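Local coordinates for sensor protein (Geobacter sulfurreducens PCA, PDB 2R78) that probably acts as a sensor histidine kinase that autophosphorylates from ATP in two-component signalling, this piece being its PAS sensory domain, at residues Tyr46-Asp49 against Glu50-Leu54; Leu72-Val76 against Gly77-Leu81. One frame throughout, in Å; residues are numbered along the deposited sequence.

Both contacts are local ones at the ends of helices in a single PAS domain, and they come in series along the chain. Interaction 1, residues 46-54, starts the short helix 48-51; interaction 2, residues 72-81, ends helix 67-76 and hands the chain to strand 81-88, an edge strand of the five-stranded antiparallel sheet. Their centres lie about 24 Å apart, with the middle of the domain between them, and their nearest atoms are still about 10 Å from each other. The two therefore do not touch: one shapes the helical region beside strand 33-36, the other the return from the last helix into the sheet, within one PAS fold.

Interaction 1: residues Tyr46-Asp49 against Glu50-Leu54; sequences YTRD and EFLAL
Thr47 O accepts from Phe51 N at 3.0 Å and Arg48 O from Leu52 N at 3.0 Å, two i to i+4 backbone bonds that wind the single short helix 48-51, before a type I turn from Phe51 to Leu54 carries the chain off. Thr47 stands at the N-cap and forms a capping box with Glu50. Its OG1, lodged between its own backbone N and C (chi1 72°), which turns it toward the first turn of the helix, accepts a hydrogen bond from Glu50 N at 3.2 Å. In return Glu50 runs back extended beyond CG, and its OE1 receives Thr47 N at 3.0 Å along an almost straight bond (176°), met on the anti side of the carboxylate and somewhat out of its plane. The same OE1 forms a salt bridge with NH1 of Arg90, a residue that also offers its backbone N to the hydroxyl of Tyr46 and makes a cation-pi contact with that tyrosine. The Tyr46 ring meets Leu54 CD1 at its edge, CE2 lying 3.8 Å away, while its CD2 touches Phe51 CD1 at 4.1 Å; Phe51 in turn packs edge-to-face with Tyr33. On another side of the helix, Leu52 CD1 sits over one face of the Arg48 guanidinium, 3.5 Å from NH1 and offset toward the rim, as Arg48 stretches out to a salt bridge with Asp35. Reciprocal capping thus satisfies two backbone N-H groups at the helix start, and the shared use of OE1 by Thr47 N and Arg90 would be expected to stabilise the negative charge of Glu50.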
# COMPACT_ATOMS: atom_id res chain seq x y z
N TYR B 46 -8.31 6.38 -16.24
CA TYR B 46 -9.20 7.48 -15.82
C TYR B 46 -8.36 8.54 -15.16
O TYR B 46 -7.30 8.24 -14.59
CB TYR B 46 -10.21 7.01 -14.77
CG TYR B 46 -11.42 6.27 -15.28
CD1 TYR B 46 -11.37 5.53 -16.46
CD2 TYR B 46 -12.61 6.27 -14.56
CE1 TYR B 46 -12.47 4.83 -16.91
CE2 TYR B 46 -13.72 5.57 -15.00
CZ TYR B 46 -13.63 4.84 -16.18
OH TYR B 46 -14.71 4.14 -16.66
N THR B 47 -8.83 9.78 -15.21
CA THR B 47 -8.23 10.83 -14.39
C THR B 47 -8.87 10.74 -13.01
O THR B 47 -9.95 10.18 -12.85
CB THR B 47 -8.47 12.26 -14.95
OG1 THR B 47 -9.84 12.64 -14.75
CG2 THR B 47 -8.07 12.35 -16.42
N ARG B 48 -8.19 11.32 -12.02
CA ARG B 48 -8.70 11.42 -10.67
C ARG B 48 -10.09 12.08 -10.62
O ARG B 48 -10.97 11.61 -9.91
CB ARG B 48 -7.70 12.20 -9.77
CG ARG B 48 -8.03 12.20 -8.29
CD ARG B 48 -6.91 12.86 -7.44
NE ARG B 48 -7.31 13.10 -6.05
CZ ARG B 48 -8.15 14.07 -5.66
NH1 ARG B 48 -8.65 14.94 -6.53
NH2 ARG B 48 -8.48 14.18 -4.38
N ASP B 49 -10.30 13.15 -11.37
CA ASP B 49 -11.59 13.85 -11.36
C ASP B 49 -12.75 13.03 -11.92
O ASP B 49 -13.87 13.12 -11.45
CB ASP B 49 -11.48 15.17 -12.14
CG ASP B 49 -10.49 16.11 -11.49
OD1 ASP B 49 -10.29 15.98 -10.26
OD2 ASP B 49 -9.91 16.96 -12.21
N GLU B 50 -12.44 12.22 -12.92
CA GLU B 50 -13.42 11.34 -13.55
C GLU B 50 -13.80 10.20 -12.63
O GLU B 50 -14.97 9.85 -12.48
CB GLU B 50 -12.85 10.79 -14.83
CG GLU B 50 -12.68 11.87 -15.85
CD GLU B 50 -12.03 11.39 -17.11
OE1 GLU B 50 -11.10 10.54 -17.05
OE2 GLU B 50 -12.47 11.87 -18.17
N PHE B 51 -12.78 9.64 -11.98
CA PHE B 51 -13.02 8.60 -11.01
C PHE B 51 -13.88 9.13 -9.85
O PHE B 51 -14.77 8.43 -9.37
CB PHE B 51 -11.70 8.03 -10.50
CG PHE B 51 -11.81 6.64 -10.03
CD1 PHE B 51 -11.27 5.59 -10.76
CD2 PHE B 51 -12.45 6.36 -8.85
CE1 PHE B 51 -11.40 4.29 -10.31
CE2 PHE B 51 -12.55 5.05 -8.39
CZ PHE B 51 -12.03 4.03 -9.12
N LEU B 52 -13.65 10.37 -9.43
CA LEU B 52 -14.38 10.94 -8.31
C LEU B 52 -15.84 11.34 -8.62
O LEU B 52 -16.56 11.80 -7.73
CB LEU B 52 -13.59 12.13 -7.72
CG LEU B 52 -12.24 11.70 -7.10
CD1 LEU B 52 -11.49 12.92 -6.55
CD2 LEU B 52 -12.38 10.65 -6.01
N ALA B 53 -16.28 11.12 -9.85
CA ALA B 53 -17.70 11.24 -10.17
C ALA B 53 -18.41 9.90 -10.02
O ALA B 53 -19.64 9.83 -10.15
CB ALA B 53 -17.87 11.78 -11.58
N LEU B 54 -17.64 8.85 -9.75
CA LEU B 54 -18.20 7.49 -9.63
C LEU B 54 -18.66 7.18 -8.21
O LEU B 54 -18.14 7.70 -7.19
CB LEU B 54 -17.19 6.43 -10.08
CG LEU B 54 -16.73 6.32 -11.54
CD1 LEU B 54 -15.51 5.43 -11.69
CD2 LEU B 54 -17.87 5.77 -12.41

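Interaction 2: residues Leu72-Val76 against Gly77-Leu81; sequences LARIV and GGEPL
With chi1 at -63°, Ile75 holds CG1 beside its backbone N and within 3.9 Å of Leu81 CB; its chain continues extended to CD1, which meets Leu81 CD1 at 4.0 Å because the CG of Leu81 is anti to the backbone N (chi1 177°), the two side chains crossing at a slant. Arg74 and Glu79 instead lie alongside each other with their ends turned in one direction. Arg74 CD lies 3.8 Å from Glu79 OE1, but Arg74 NE remains 4.5 Å from Glu79 OE2, too far for a salt bridge, so at most a weak electrostatic attraction is to be expected between the two ends. The backbone meanwhile closes helix 67-76 with a Schellman motif: Gly78, at positive phi (99°), donates its N to Ile75 O at 2.9 Å, and Glu79 N reaches back to Arg74 O at 3.0 Å. The bond from Gly78 comes from above the carbonyl plane of Ile75. One residue earlier, Gly77 N still donates to Ala73 O in the i to i+4 manner of the helix. Beyond the reversal, Glu79 O accepts a CA-H...O contact from Ile75 CA (3.4 Å). Leu81 then enters strand 81-88, its backbone bonded to Ala101 of strand 94-103, and Ile75 packs on Ala101 and Ile109 of the sheet.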
# COMPACT_ATOMS: atom_id res chain seq x y z
N LEU B 72 -21.57 -2.58 0.70
CA LEU B 72 -21.32 -1.35 1.45
C LEU B 72 -21.87 -1.49 2.88
O LEU B 72 -21.18 -1.22 3.86
CB LEU B 72 -21.95 -0.19 0.72
CG LEU B 72 -21.72 1.22 1.27
CD1 LEU B 72 -20.24 1.50 1.11
CD2 LEU B 72 -22.54 2.24 0.47
N ALA B 73 -23.11 -1.98 3.01
CA ALA B 73 -23.70 -2.22 4.34
C ALA B 73 -22.83 -3.14 5.19
O ALA B 73 -22.64 -2.88 6.39
CB ALA B 73 -25.12 -2.79 4.22
N ARG B 74 -22.25 -4.18 4.59
CA ARG B 74 -21.44 -5.12 5.35
C ARG B 74 -20.17 -4.43 5.86
O ARG B 74 -19.75 -4.64 7.01
CB ARG B 74 -21.11 -6.36 4.52
CG ARG B 74 -22.33 -7.24 4.24
CD ARG B 74 -21.96 -8.57 3.59
NE ARG B 74 -21.63 -8.40 2.19
CZ ARG B 74 -22.48 -8.50 1.15
NH1 ARG B 74 -22.01 -8.30 -0.06
NH2 ARG B 74 -23.75 -8.83 1.30
N ILE B 75 -19.57 -3.60 5.01
CA ILE B 75 -18.35 -2.91 5.38
C ILE B 75 -18.60 -1.94 6.52
O ILE B 75 -17.86 -1.95 7.51
CB ILE B 75 -17.71 -2.15 4.20
CG1 ILE B 75 -17.29 -3.11 3.09
CG2 ILE B 75 -16.50 -1.29 4.69
CD1 ILE B 75 -17.11 -2.42 1.74
N VAL B 76 -19.62 -1.11 6.35
CA VAL B 76 -20.04 -0.10 7.31
C VAL B 76 -20.38 -0.77 8.63
O VAL B 76 -20.13 -0.22 9.71
CB VAL B 76 -21.21 0.72 6.74
CG1 VAL B 76 -21.95 1.54 7.80
CG2 VAL B 76 -20.70 1.62 5.62
N GLY B 77 -20.90 -2.00 8.54
CA GLY B 77 -21.20 -2.83 9.69
C GLY B 77 -20.05 -3.51 10.42
O GLY B 77 -20.29 -4.21 11.42
N GLY B 78 -18.83 -3.34 9.92
CA GLY B 78 -17.62 -3.83 10.56
C GLY B 78 -17.09 -5.13 10.02
O GLY B 78 -16.28 -5.80 10.67
N GLU B 79 -17.53 -5.52 8.83
CA GLU B 79 -17.05 -6.74 8.21
C GLU B 79 -16.18 -6.33 7.03
O GLU B 79 -16.70 -5.82 6.06
CB GLU B 79 -18.23 -7.58 7.73
CG GLU B 79 -17.86 -8.95 7.17
CD GLU B 79 -18.99 -9.57 6.33
OE1 GLU B 79 -20.17 -9.54 6.81
OE2 GLU B 79 -18.71 -10.05 5.20
N PRO B 80 -14.85 -6.51 7.13
CA PRO B 80 -13.99 -6.13 6.00
C PRO B 80 -14.35 -6.93 4.75
O PRO B 80 -14.72 -8.09 4.84
CB PRO B 80 -12.57 -6.51 6.45
CG PRO B 80 -12.69 -6.96 7.85
CD PRO B 80 -14.10 -7.07 8.26
N LEU B 81 -14.29 -6.26 3.60
CA LEU B 81 -14.54 -6.89 2.33
C LEU B 81 -13.23 -7.46 1.84
O LEU B 81 -12.17 -6.82 1.95
CB LEU B 81 -15.09 -5.85 1.35
CG LEU B 81 -15.34 -6.31 -0.08
CD1 LEU B 81 -16.57 -5.60 -0.69
CD2 LEU B 81 -14.13 -6.17 -0.93